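Local coordinates for protein split-Soret cytochrome c (Desulfovibrio desulfuricans, PDB 1H21) that carries two heme c groups per subunit, shared across a homodimer, together with an iron-sulfur cluster, and may transfer electrons in sulfate reduction, at residues H22-K27 / K181-I186; A30-D35 / A48-V53; R114-T119 / S140-V145; F124-A129 / C171-A176. All coordinates share one frame; numbering follows the deposited sequence.

Interaction 1 of 4, residues H22-K27 / K181-I186; sequences HKLDPK and KAAEII
A183 lies where the two segments come nearest, its CA 5.2 Å from the CA of P26. Its methyl group is aimed at the start of helix 26-38 and packs against the proline: CB of A183 is 3.9 Å from CG of P26 and about as far from that residue's CA. L24, two residues before P26, also reaches A183, laying CD1 4.0 Å from its CA. One residue on, E184 crosses the proline at about a right angle, and its CG packs 3.9 Å from CG of P26. The chain then runs on extended, leaving OE2 of E184 5.1 Å from NZ of K27; at that separation the opposite charges are not paired, though they probably attract. The arrangement joins the N-terminal turn of one helix to the flank of another in an all-helical fold. P26 occupies the first turn, where its missing N-H costs nothing, and D25 is the N-cap, its OD1 accepting a weak bond from N of K27 (3.3 Å, 126° at the hydrogen). Further along helix 165-192, I186 receives the same methyl of L24. With CG beside its own backbone N (chi1 -52°), L24 sends CD1 into the fork of this side chain, 3.6 Å from CD1 of I186 and 3.9 Å from its CG2. I52 and F96 flank the isoleucine as well, while the incoming loop is tied to the next turns by N187, which accepts from N of L24, and by D191, salt-bridged to K23.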
loop_
_atom_site.group_PDB
_atom_site.type_symbol
_atom_site.label_atom_id
_atom_site.label_comp_id
_atom_site.label_asym_id
_atom_site.label_seq_id
_atom_site.Cartn_x
_atom_site.Cartn_y
_atom_site.Cartn_z
ATOM N N HIS A 22 -23.688 -1.468 -3.468
ATOM C CA HIS A 22 -24.844 -1.893 -2.693
ATOM C C HIS A 22 -24.589 -1.400 -1.279
ATOM O O HIS A 22 -23.454 -1.434 -0.836
ATOM C CB HIS A 22 -24.939 -3.425 -2.652
ATOM C CG HIS A 22 -25.200 -4.068 -3.979
ATOM N ND1 HIS A 22 -26.457 -4.137 -4.546
ATOM C CD2 HIS A 22 -24.373 -4.708 -4.837
ATOM C CE1 HIS A 22 -26.389 -4.787 -5.691
ATOM N NE2 HIS A 22 -25.134 -5.147 -5.890
ATOM N N LYS A 23 -25.598 -0.854 -0.608
ATOM C CA LYS A 23 -25.417 -0.421 0.782
ATOM C C LYS A 23 -24.979 -1.620 1.639
ATOM O O LYS A 23 -25.328 -2.780 1.348
ATOM C CB LYS A 23 -26.708 0.176 1.357
ATOM C CG LYS A 23 -26.943 1.606 0.949
ATOM C CD LYS A 23 -27.678 2.348 2.025
ATOM C CE LYS A 23 -27.634 3.828 1.721
ATOM N NZ LYS A 23 -28.290 4.598 2.803
ATOM N N LEU A 24 -24.251 -1.344 2.715
ATOM C CA LEU A 24 -23.763 -2.416 3.565
ATOM C C LEU A 24 -24.214 -2.249 5.009
ATOM O O LEU A 24 -24.701 -1.192 5.398
ATOM C CB LEU A 24 -22.226 -2.411 3.536
ATOM C CG LEU A 24 -21.490 -2.425 2.189
ATOM C CD1 LEU A 24 -20.234 -1.540 2.247
ATOM C CD2 LEU A 24 -21.171 -3.866 1.763
ATOM N N ASP A 25 -24.027 -3.294 5.805
ATOM C CA ASP A 25 -24.351 -3.234 7.211
ATOM C C ASP A 25 -23.004 -3.114 7.897
ATOM O O ASP A 25 -22.272 -4.115 8.010
ATOM C CB ASP A 25 -25.017 -4.530 7.683
ATOM C CG ASP A 25 -25.326 -4.530 9.191
ATOM O OD1 ASP A 25 -25.041 -3.535 9.904
ATOM O OD2 ASP A 25 -25.860 -5.548 9.673
ATOM N N PRO A 26 -22.625 -1.887 8.324
ATOM C CA PRO A 26 -21.343 -1.664 9.003
ATOM C C PRO A 26 -21.039 -2.692 10.124
ATOM O O PRO A 26 -19.926 -3.254 10.169
ATOM C CB PRO A 26 -21.507 -0.243 9.541
ATOM C CG PRO A 26 -22.273 0.417 8.469
ATOM C CD PRO A 26 -23.351 -0.609 8.173
ATOM N N LYS A 27 -22.026 -2.967 10.988
ATOM C CA LYS A 27 -21.848 -3.926 12.086
ATOM C C LYS A 27 -21.483 -5.301 11.525
ATOM O O LYS A 27 -20.584 -5.992 12.049
ATOM C CB LYS A 27 -23.132 -4.066 12.927
ATOM C CG LYS A 27 -23.828 -2.756 13.337
ATOM C CD LYS A 27 -22.980 -1.804 14.212
ATOM C CE LYS A 27 -23.642 -0.408 14.338
ATOM N NZ LYS A 27 -23.834 0.304 13.013
ATOM N N LYS A 181 -15.842 1.632 9.426
ATOM C CA LYS A 181 -15.764 3.003 8.925
ATOM C C LYS A 181 -15.901 3.088 7.402
ATOM O O LYS A 181 -16.598 3.955 6.873
ATOM C CB LYS A 181 -14.448 3.644 9.360
ATOM C CG LYS A 181 -14.286 5.070 8.875
ATOM C CD LYS A 181 -15.443 5.922 9.358
ATOM C CE LYS A 181 -15.306 7.370 8.921
ATOM N NZ LYS A 181 -16.410 8.194 9.474
ATOM N N ALA A 182 -15.203 2.206 6.697
ATOM C CA ALA A 182 -15.246 2.194 5.236
ATOM C C ALA A 182 -16.674 1.935 4.781
ATOM O O ALA A 182 -17.144 2.542 3.805
ATOM C CB ALA A 182 -14.294 1.110 4.662
ATOM N N ALA A 183 -17.342 1.021 5.490
ATOM C CA ALA A 183 -18.722 0.664 5.186
ATOM C C ALA A 183 -19.578 1.924 5.293
ATOM O O ALA A 183 -20.278 2.275 4.344
ATOM C CB ALA A 183 -19.224 -0.421 6.136
ATOM N N GLU A 184 -19.446 2.663 6.393
ATOM C CA GLU A 184 -20.225 3.887 6.553
ATOM C C GLU A 184 -19.973 4.880 5.434
ATOM O O GLU A 184 -20.893 5.527 4.944
ATOM C CB GLU A 184 -19.920 4.548 7.877
ATOM C CG GLU A 184 -20.287 3.708 9.077
ATOM C CD GLU A 184 -20.278 4.521 10.352
ATOM O OE1 GLU A 184 -19.515 5.515 10.429
ATOM O OE2 GLU A 184 -21.051 4.186 11.274
ATOM N N ILE A 185 -18.722 5.003 5.032
ATOM C CA ILE A 185 -18.354 5.909 3.956
ATOM C C ILE A 185 -19.007 5.456 2.642
ATOM O O ILE A 185 -19.523 6.281 1.874
ATOM C CB ILE A 185 -16.813 5.946 3.788
ATOM C CG1 ILE A 185 -16.177 6.542 5.037
ATOM C CG2 ILE A 185 -16.425 6.776 2.572
ATOM C CD1 ILE A 185 -14.676 6.388 5.090
ATOM N N ILE A 186 -18.977 4.154 2.377
ATOM C CA ILE A 186 -19.576 3.657 1.143
ATOM C C ILE A 186 -21.059 4.031 1.143
ATOM O O ILE A 186 -21.549 4.637 0.185
ATOM C CB ILE A 186 -19.403 2.128 0.976
ATOM C CG1 ILE A 186 -17.957 1.811 0.547
ATOM C CG2 ILE A 186 -20.420 1.580 -0.043
ATOM C CD1 ILE A 186 -17.570 0.337 0.711
#

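Interaction 2 of 4, residues A30-D35 / A48-V53; sequences AQVAYD and AFYSIV
V32 and Y50 make the apolar part of this helix pairing. With CG1 anti to the backbone N (chi1 -178°), V32 extends that methyl to the edge of the tyrosine ring, near its plane, where it lies 3.9 Å from CD2 of Y50. The valine thus borders the ring without covering its face, and the two side chains meet at a slant.

Close packing of small groups accounts for most of the rest. A33 fits against both A48 and S51: its CB is 4.1 Å from CA of A48 and 3.6 Å from OG of S51, while its backbone N is 3.6 Å from CB of S51. Such short side chains let the axes of segments 30-35 and 48-53 approach to 7.7 Å.

The polar groups turn back into their own helix or reach further afield. S51 OG donates to O of A48 at 2.9 Å, tilted 23° from the carbonyl plane, so a buried hydroxyl is satisfied by the preceding turn while its carbon faces the neighbouring helix. At the other end of Y50, OH bonds E58 and N of F10 of the second subunit, and F10 of that subunit also packs on V32, so the pair borders the dimer interface.

Segments 30-35 and 48-53 run at 138° between their N-to-C directions; their parent helices 26-38 and 44-60 follow each other in the chain and form an antiparallel helical hairpin. The second one begins at C44, an inferred ligand of the iron-sulfur cluster, with A48 one turn beyond it.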
loop_
_atom_site.group_PDB
_atom_site.type_symbol
_atom_site.label_atom_id
_atom_site.label_comp_id
_atom_site.label_asym_id
_atom_site.label_seq_id
_atom_site.Cartn_x
_atom_site.Cartn_y
_atom_site.Cartn_z
ATOM N N ALA A 30 -17.814 -5.048 10.174
ATOM C CA ALA A 30 -16.790 -5.041 11.207
ATOM C C ALA A 30 -16.513 -6.482 11.637
ATOM O O ALA A 30 -15.364 -6.961 11.704
ATOM C CB ALA A 30 -17.283 -4.204 12.404
ATOM N N GLN A 31 -17.614 -7.198 11.802
ATOM C CA GLN A 31 -17.624 -8.582 12.236
ATOM C C GLN A 31 -16.918 -9.548 11.286
ATOM O O GLN A 31 -15.999 -10.280 11.682
ATOM C CB GLN A 31 -19.072 -8.974 12.400
ATOM C CG GLN A 31 -19.266 -10.397 12.721
ATOM C CD GLN A 31 -19.270 -10.657 14.183
ATOM O OE1 GLN A 31 -19.527 -9.771 15.008
ATOM N NE2 GLN A 31 -19.028 -11.893 14.526
ATOM N N VAL A 32 -17.379 -9.575 10.040
ATOM C CA VAL A 32 -16.794 -10.452 9.021
ATOM C C VAL A 32 -15.304 -10.117 8.773
ATOM O O VAL A 32 -14.490 -11.019 8.547
ATOM C CB VAL A 32 -17.606 -10.370 7.700
ATOM C CG1 VAL A 32 -17.033 -11.323 6.659
ATOM C CG2 VAL A 32 -19.057 -10.697 7.978
ATOM N N ALA A 33 -14.964 -8.824 8.828
ATOM C CA ALA A 33 -13.584 -8.355 8.646
ATOM C C ALA A 33 -12.720 -8.966 9.724
ATOM O O ALA A 33 -11.659 -9.515 9.425
ATOM C CB ALA A 33 -13.500 -6.820 8.710
ATOM N N TYR A 34 -13.189 -8.890 10.972
ATOM C CA TYR A 34 -12.463 -9.460 12.107
ATOM C C TYR A 34 -12.268 -10.971 11.904
ATOM O O TYR A 34 -11.179 -11.509 12.144
ATOM C CB TYR A 34 -13.214 -9.176 13.411
ATOM C CG TYR A 34 -12.611 -9.826 14.651
ATOM C CD1 TYR A 34 -11.700 -9.145 15.453
ATOM C CD2 TYR A 34 -12.936 -11.137 15.004
ATOM C CE1 TYR A 34 -11.124 -9.756 16.570
ATOM C CE2 TYR A 34 -12.366 -11.749 16.103
ATOM C CZ TYR A 34 -11.459 -11.055 16.880
ATOM O OH TYR A 34 -10.864 -11.690 17.943
ATOM N N ASP A 35 -13.311 -11.649 11.434
ATOM C CA ASP A 35 -13.238 -13.095 11.191
ATOM C C ASP A 35 -12.310 -13.390 10.016
ATOM O O ASP A 35 -11.466 -14.295 10.062
ATOM C CB ASP A 35 -14.638 -13.670 10.900
ATOM C CG ASP A 35 -15.560 -13.639 12.122
ATOM O OD1 ASP A 35 -15.081 -13.378 13.255
ATOM O OD2 ASP A 35 -16.779 -13.882 11.950
ATOM N N ALA A 48 -10.747 -7.027 5.660
ATOM C CA ALA A 48 -11.448 -5.807 5.314
ATOM C C ALA A 48 -12.001 -5.866 3.899
ATOM O O ALA A 48 -13.174 -5.567 3.672
ATOM C CB ALA A 48 -10.535 -4.609 5.466
ATOM N N PHE A 49 -11.170 -6.250 2.938
ATOM C CA PHE A 49 -11.634 -6.309 1.553
ATOM C C PHE A 49 -12.841 -7.230 1.453
ATOM O O PHE A 49 -13.903 -6.853 0.961
ATOM C CB PHE A 49 -10.543 -6.811 0.608
ATOM C CG PHE A 49 -10.932 -6.713 -0.826
ATOM C CD1 PHE A 49 -10.761 -5.522 -1.520
ATOM C CD2 PHE A 49 -11.540 -7.791 -1.467
ATOM C CE1 PHE A 49 -11.198 -5.387 -2.852
ATOM C CE2 PHE A 49 -11.981 -7.682 -2.794
ATOM C CZ PHE A 49 -11.809 -6.469 -3.491
ATOM N N TYR A 50 -12.682 -8.442 1.949
ATOM C CA TYR A 50 -13.778 -9.382 1.903
ATOM C C TYR A 50 -15.051 -8.878 2.590
ATOM O O TYR A 50 -16.135 -9.002 2.030
ATOM C CB TYR A 50 -13.376 -10.724 2.490
ATOM C CG TYR A 50 -14.416 -11.787 2.238
ATOM C CD1 TYR A 50 -14.292 -12.653 1.159
ATOM C CD2 TYR A 50 -15.528 -11.932 3.076
ATOM C CE1 TYR A 50 -15.240 -13.642 0.915
ATOM C CE2 TYR A 50 -16.487 -12.919 2.837
ATOM C CZ TYR A 50 -16.327 -13.768 1.753
ATOM O OH TYR A 50 -17.223 -14.777 1.510
ATOM N N SER A 51 -14.928 -8.262 3.761
ATOM C CA SER A 51 -16.122 -7.795 4.444
ATOM C C SER A 51 -16.950 -6.841 3.577
ATOM O O SER A 51 -18.126 -6.607 3.844
ATOM C CB SER A 51 -15.780 -7.161 5.799
ATOM O OG SER A 51 -15.213 -5.882 5.662
ATOM N N ILE A 52 -16.357 -6.328 2.508
ATOM C CA ILE A 52 -17.066 -5.401 1.643
ATOM C C ILE A 52 -17.508 -6.051 0.341
ATOM O O ILE A 52 -18.703 -6.173 0.067
ATOM C CB ILE A 52 -16.212 -4.140 1.387
ATOM C CG1 ILE A 52 -16.200 -3.281 2.658
ATOM C CG2 ILE A 52 -16.703 -3.389 0.163
ATOM C CD1 ILE A 52 -15.444 -1.988 2.548
ATOM N N VAL A 53 -16.547 -6.512 -0.445
ATOM C CA VAL A 53 -16.840 -7.141 -1.730
ATOM C C VAL A 53 -17.216 -8.597 -1.530
ATOM O O VAL A 53 -17.983 -9.157 -2.310
ATOM C CB VAL A 53 -15.631 -7.019 -2.676
ATOM C CG1 VAL A 53 -15.898 -7.709 -4.000
ATOM C CG2 VAL A 53 -15.288 -5.544 -2.892
#

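Interaction 3 of 4, residues R114-T119 / S140-V145; sequences RWYEVT and SASDSV
A water molecule between the segments takes the backbone N-H of S142 (N to water 2.7 Å) and lies at bonding distance from O of Y116 (3.0 Å) and O of T119 (2.7 Å), whose claims on its protons must be shared. The motif is a helix C-terminus closed by a loop: helix 102-118 ends at V118, T119 is the first residue beyond it, and segment 140-145 passes across the carbonyls of its last turn before the chain reaches C147 and H148, an inferred cluster ligand and a heme iron ligand. One direct bond complements the water. D143, in a left-handed backbone conformation (phi 66°), points N at a lone pair of E117 O, 2.8 Å away and bent to 135° at the hydrogen.

E117 lies along the loop, its aliphatic part against the backbone of D143 and S144. Beyond that, OE2 of E117 holds a second water at 2.7 Å, which in turn accepts from N of V145. Q203 bonds OE1, and N of D228, a heme-pocket residue, also bonds OE2; these donors probably ease the nearness of the carboxylates of E117 and D143.

Y116, whose OH bonds S150, presents its ring edge to the loop: CE2 is 3.1 Å from O of S144, which lies in the ring plane. The same carbonyl oxygen accepts from OG of S142 at 2.9 Å, the hydroxyl tilted 26° from the carbonyl plane.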
loop_
_atom_site.group_PDB
_atom_site.type_symbol
_atom_site.label_atom_id
_atom_site.label_comp_id
_atom_site.label_asym_id
_atom_site.label_seq_id
_atom_site.Cartn_x
_atom_site.Cartn_y
_atom_site.Cartn_z
ATOM N N ARG A 114 -7.787 10.105 7.238
ATOM C CA ARG A 114 -7.683 11.148 8.277
ATOM C C ARG A 114 -8.342 10.660 9.571
ATOM O O ARG A 114 -7.854 10.916 10.677
ATOM C CB ARG A 114 -8.350 12.436 7.810
ATOM C CG ARG A 114 -7.591 13.131 6.714
ATOM C CD ARG A 114 -8.325 14.312 6.135
ATOM N NE ARG A 114 -7.635 14.808 4.943
ATOM C CZ ARG A 114 -8.156 15.631 4.032
ATOM N NH1 ARG A 114 -9.403 16.084 4.144
ATOM N NH2 ARG A 114 -7.405 16.021 3.010
ATOM N N TRP A 115 -9.423 9.903 9.421
ATOM C CA TRP A 115 -10.137 9.366 10.559
ATOM C C TRP A 115 -9.202 8.441 11.312
ATOM O O TRP A 115 -9.066 8.546 12.539
ATOM C CB TRP A 115 -11.381 8.610 10.076
ATOM C CG TRP A 115 -11.967 7.657 11.089
ATOM C CD1 TRP A 115 -12.790 7.968 12.139
ATOM C CD2 TRP A 115 -11.741 6.240 11.160
ATOM N NE1 TRP A 115 -13.085 6.827 12.860
ATOM C CE2 TRP A 115 -12.452 5.756 12.280
ATOM C CE3 TRP A 115 -11.002 5.339 10.386
ATOM C CZ2 TRP A 115 -12.444 4.414 12.645
ATOM C CZ3 TRP A 115 -10.994 4.006 10.750
ATOM C CH2 TRP A 115 -11.711 3.554 11.872
ATOM N N TYR A 116 -8.544 7.552 10.562
ATOM C CA TYR A 116 -7.613 6.586 11.135
ATOM C C TYR A 116 -6.481 7.245 11.920
ATOM O O TYR A 116 -6.173 6.818 13.038
ATOM C CB TYR A 116 -7.030 5.657 10.063
ATOM C CG TYR A 116 -6.166 4.565 10.643
ATOM C CD1 TYR A 116 -6.721 3.362 11.065
ATOM C CD2 TYR A 116 -4.795 4.747 10.800
ATOM C CE1 TYR A 116 -5.932 2.369 11.636
ATOM C CE2 TYR A 116 -3.998 3.765 11.362
ATOM C CZ TYR A 116 -4.572 2.579 11.781
ATOM O OH TYR A 116 -3.791 1.601 12.364
ATOM N N GLU A 117 -5.878 8.286 11.354
ATOM C CA GLU A 117 -4.784 8.974 12.036
ATOM C C GLU A 117 -5.154 9.540 13.424
ATOM O O GLU A 117 -4.353 9.463 14.362
ATOM C CB GLU A 117 -4.263 10.130 11.188
ATOM C CG GLU A 117 -3.644 9.785 9.834
ATOM C CD GLU A 117 -3.120 11.038 9.126
ATOM O OE1 GLU A 117 -3.647 12.148 9.386
ATOM O OE2 GLU A 117 -2.161 10.933 8.332
ATOM N N VAL A 118 -6.354 10.108 13.555
ATOM C CA VAL A 118 -6.758 10.731 14.812
ATOM C C VAL A 118 -7.590 9.946 15.813
ATOM O O VAL A 118 -7.529 10.233 17.009
ATOM C CB VAL A 118 -7.464 12.079 14.574
ATOM C CG1 VAL A 118 -6.535 13.019 13.859
ATOM C CG2 VAL A 118 -8.752 11.887 13.773
ATOM N N THR A 119 -8.384 8.994 15.344
ATOM C CA THR A 119 -9.234 8.213 16.233
ATOM C C THR A 119 -8.443 7.259 17.121
ATOM O O THR A 119 -7.463 6.657 16.685
ATOM C CB THR A 119 -10.313 7.443 15.415
ATOM O OG1 THR A 119 -11.132 8.387 14.718
ATOM C CG2 THR A 119 -11.208 6.605 16.306
ATOM N N SER A 140 -5.111 3.894 21.238
ATOM C CA SER A 140 -4.231 5.017 20.942
ATOM C C SER A 140 -4.445 5.517 19.527
ATOM O O SER A 140 -5.042 4.828 18.693
ATOM C CB SER A 140 -2.756 4.644 21.160
ATOM O OG SER A 140 -2.349 3.573 20.325
ATOM N N ALA A 141 -4.052 6.761 19.300
ATOM C CA ALA A 141 -4.160 7.368 17.987
ATOM C C ALA A 141 -2.769 7.222 17.392
ATOM O O ALA A 141 -1.777 7.580 18.027
ATOM C CB ALA A 141 -4.531 8.827 18.118
ATOM N N SER A 142 -2.687 6.681 16.188
ATOM C CA SER A 142 -1.406 6.464 15.541
ATOM C C SER A 142 -0.805 7.711 14.905
ATOM O O SER A 142 0.404 7.912 14.958
ATOM C CB SER A 142 -1.565 5.380 14.477
ATOM O OG SER A 142 -2.615 5.723 13.591
ATOM N N ASP A 143 -1.665 8.554 14.340
ATOM C CA ASP A 143 -1.258 9.762 13.619
ATOM C C ASP A 143 -0.493 9.319 12.362
ATOM O O ASP A 143 0.283 10.067 11.771
ATOM C CB ASP A 143 -0.414 10.693 14.498
ATOM C CG ASP A 143 -0.118 12.059 13.825
ATOM O OD1 ASP A 143 -0.901 12.527 12.962
ATOM O OD2 ASP A 143 0.906 12.681 14.187
ATOM N N SER A 144 -0.733 8.073 11.962
ATOM C CA SER A 144 -0.090 7.496 10.794
ATOM C C SER A 144 -0.907 6.361 10.223
ATOM O O SER A 144 -1.427 5.511 10.934
ATOM C CB SER A 144 1.332 6.990 11.104
ATOM O OG SER A 144 1.960 6.370 9.969
ATOM N N VAL A 145 -0.970 6.369 8.906
ATOM C CA VAL A 145 -1.666 5.401 8.100
ATOM C C VAL A 145 -0.698 4.236 7.813
ATOM O O VAL A 145 -1.104 3.153 7.368
ATOM C CB VAL A 145 -2.127 6.163 6.843
ATOM C CG1 VAL A 145 -2.017 5.341 5.619
ATOM C CG2 VAL A 145 -3.540 6.682 7.052
HETATM O O HOH W 1 -5.151 5.709 15.611
HETATM O O HOH W 2 -0.602 8.820 7.542
#

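Interaction 4 of 4, residues F124-A129 / C171-A176; sequences FNPGDA and CGRLTA. Unlike the reference sequence in segment 171-176: C171 (reference Ala).
A176 and F124 meet methyl to ring face. CB of A176 stands 3.7 Å from the centroid of the F124 ring, 19° off its normal, a CH-pi contact offset toward the CG side of the ring. F124 holds CG opposite its backbone N (chi1 178°), which swings the ring over the flank of helix 165-192.

R173 makes the other half of the contact, its chain extended along the loop. CD of R173 passes 3.5 Å from O of F124, and CD of P126 lies over the centre of the guanidinium, 3.7 Å from CZ of R173, the proline crossing the arginine at about a right angle. The amide of N125 runs beside the guanidinium, pointing the same way with the planes 36° apart, but stays 3.9 Å from NH1 of R173 at OD1. A water in the guanidinium plane does the joining, accepting from NH1 of R173 at 2.7 Å and donating to O of F124.

Behind this first shell, N125 is set by an Asx turn in which its OD1 accepts from N of G127 (3.0 Å). F124 N bonds D177, one residue past A176, and Y34 of helix 26-38 packs against both F124 and R173. E169, a turn earlier in helix 165-192, makes a salt bridge to NE of R173. The same helix carries C171, an inferred ligand of the iron-sulfur cluster.

A buried cation balanced by a carboxylate of its own helix can thus probably hold segment 124-129 through a water on O of F124 and through packing, with weak bonds to the carbonyl oxygens of V133 and G135 further along the loop, and without a counter-charge from the segment.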
loop_
_atom_site.group_PDB
_atom_site.type_symbol
_atom_site.label_atom_id
_atom_site.label_comp_id
_atom_site.label_asym_id
_atom_site.label_seq_id
_atom_site.Cartn_x
_atom_site.Cartn_y
_atom_site.Cartn_z
ATOM N N PHE A 124 -13.675 -1.741 18.252
ATOM C CA PHE A 124 -14.330 -3.043 18.117
ATOM C C PHE A 124 -13.850 -4.034 19.166
ATOM O O PHE A 124 -12.669 -4.046 19.547
ATOM C CB PHE A 124 -14.077 -3.618 16.707
ATOM C CG PHE A 124 -14.666 -4.998 16.474
ATOM C CD1 PHE A 124 -15.949 -5.149 15.969
ATOM C CD2 PHE A 124 -13.905 -6.144 16.704
ATOM C CE1 PHE A 124 -16.466 -6.427 15.693
ATOM C CE2 PHE A 124 -14.407 -7.422 16.433
ATOM C CZ PHE A 124 -15.687 -7.568 15.927
ATOM N N ASN A 125 -14.774 -4.869 19.623
ATOM C CA ASN A 125 -14.487 -5.904 20.619
ATOM C C ASN A 125 -15.296 -7.137 20.177
ATOM O O ASN A 125 -16.519 -7.060 20.029
ATOM C CB ASN A 125 -14.942 -5.429 22.007
ATOM C CG ASN A 125 -14.338 -6.250 23.130
ATOM O OD1 ASN A 125 -14.141 -7.474 23.005
ATOM N ND2 ASN A 125 -14.010 -5.576 24.231
ATOM N N PRO A 126 -14.625 -8.281 19.945
ATOM C CA PRO A 126 -15.344 -9.489 19.499
ATOM C C PRO A 126 -16.005 -10.246 20.641
ATOM O O PRO A 126 -16.772 -11.209 20.416
ATOM C CB PRO A 126 -14.230 -10.327 18.875
ATOM C CG PRO A 126 -13.086 -10.069 19.861
ATOM C CD PRO A 126 -13.185 -8.558 20.135
ATOM N N GLY A 127 -15.730 -9.795 21.868
ATOM C CA GLY A 127 -16.261 -10.457 23.035
ATOM C C GLY A 127 -15.502 -11.761 23.167
ATOM O O GLY A 127 -14.269 -11.770 23.161
ATOM N N ASP A 128 -16.226 -12.872 23.217
ATOM C CA ASP A 128 -15.586 -14.170 23.327
ATOM C C ASP A 128 -15.339 -14.833 21.975
ATOM O O ASP A 128 -14.845 -15.962 21.907
ATOM C CB ASP A 128 -16.400 -15.067 24.254
ATOM C CG ASP A 128 -16.458 -14.521 25.679
ATOM O OD1 ASP A 128 -15.424 -14.574 26.376
ATOM O OD2 ASP A 128 -17.524 -14.010 26.088
ATOM N N ALA A 129 -15.690 -14.133 20.899
ATOM C CA ALA A 129 -15.447 -14.654 19.554
ATOM C C ALA A 129 -13.969 -14.362 19.278
ATOM O O ALA A 129 -13.472 -14.589 18.163
ATOM C CB ALA A 129 -16.343 -13.947 18.528
ATOM N N CYS A 171 -4.432 -5.890 15.812
ATOM C CA CYS A 171 -4.549 -5.659 14.378
ATOM C C CYS A 171 -5.825 -6.280 13.826
ATOM O O CYS A 171 -6.475 -5.695 12.953
ATOM C CB CYS A 171 -3.269 -6.055 13.603
ATOM S SG CYS A 171 -1.881 -4.793 13.730
ATOM N N GLY A 172 -6.265 -7.364 14.457
ATOM C CA GLY A 172 -7.487 -8.035 14.039
ATOM C C GLY A 172 -8.703 -7.159 14.284
ATOM O O GLY A 172 -9.618 -7.106 13.456
ATOM N N ARG A 173 -8.712 -6.457 15.416
ATOM C CA ARG A 173 -9.817 -5.575 15.759
ATOM C C ARG A 173 -9.773 -4.320 14.910
ATOM O O ARG A 173 -10.819 -3.816 14.497
ATOM C CB ARG A 173 -9.781 -5.223 17.247
ATOM C CG ARG A 173 -9.842 -6.466 18.149
ATOM C CD ARG A 173 -9.813 -6.147 19.649
ATOM N NE ARG A 173 -9.676 -7.373 20.451
ATOM C CZ ARG A 173 -9.990 -7.486 21.744
ATOM N NH1 ARG A 173 -10.469 -6.439 22.414
ATOM N NH2 ARG A 173 -9.796 -8.649 22.369
ATOM N N LEU A 174 -8.569 -3.828 14.624
ATOM C CA LEU A 174 -8.418 -2.636 13.801
ATOM C C LEU A 174 -8.989 -2.913 12.425
ATOM O O LEU A 174 -9.608 -2.040 11.814
ATOM C CB LEU A 174 -6.957 -2.230 13.673
ATOM C CG LEU A 174 -6.264 -1.647 14.908
ATOM C CD1 LEU A 174 -4.847 -1.239 14.513
ATOM C CD2 LEU A 174 -7.030 -0.454 15.439
ATOM N N THR A 175 -8.807 -4.137 11.947
ATOM C CA THR A 175 -9.359 -4.514 10.646
ATOM C C THR A 175 -10.881 -4.253 10.633
ATOM O O THR A 175 -11.426 -3.712 9.667
ATOM C CB THR A 175 -9.075 -5.993 10.328
ATOM O OG1 THR A 175 -7.662 -6.194 10.243
ATOM C CG2 THR A 175 -9.676 -6.368 9.017
ATOM N N ALA A 176 -11.524 -4.563 11.760
ATOM C CA ALA A 176 -12.962 -4.401 11.959
ATOM C C ALA A 176 -13.356 -2.947 12.003
ATOM O O ALA A 176 -14.281 -2.544 11.314
ATOM C CB ALA A 176 -13.373 -5.076 13.223
HETATM O O HOH W 3 -11.131 -3.927 21.758
#

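Overall arrangement
Of the four contacts, interaction 2 is wholly buried, a close helix pairing of small and apolar groups; the others are partly buried, and each fits a loop or helix start against a helix. Interactions 1 and 2 share helix 26-38 and meet where I52 packs on I186. Helix 165-192 serves both interaction 1, with mainly apolar contacts, and interaction 4, where an arginine and a water join the methyl-ring contact. Y34 carries interaction 2 over to F124 and P126 of interaction 4. Interaction 3, across the chain's centre from interaction 2 and nearer the hemes, relies most on backbone polar atoms and waters; both border the second subunit.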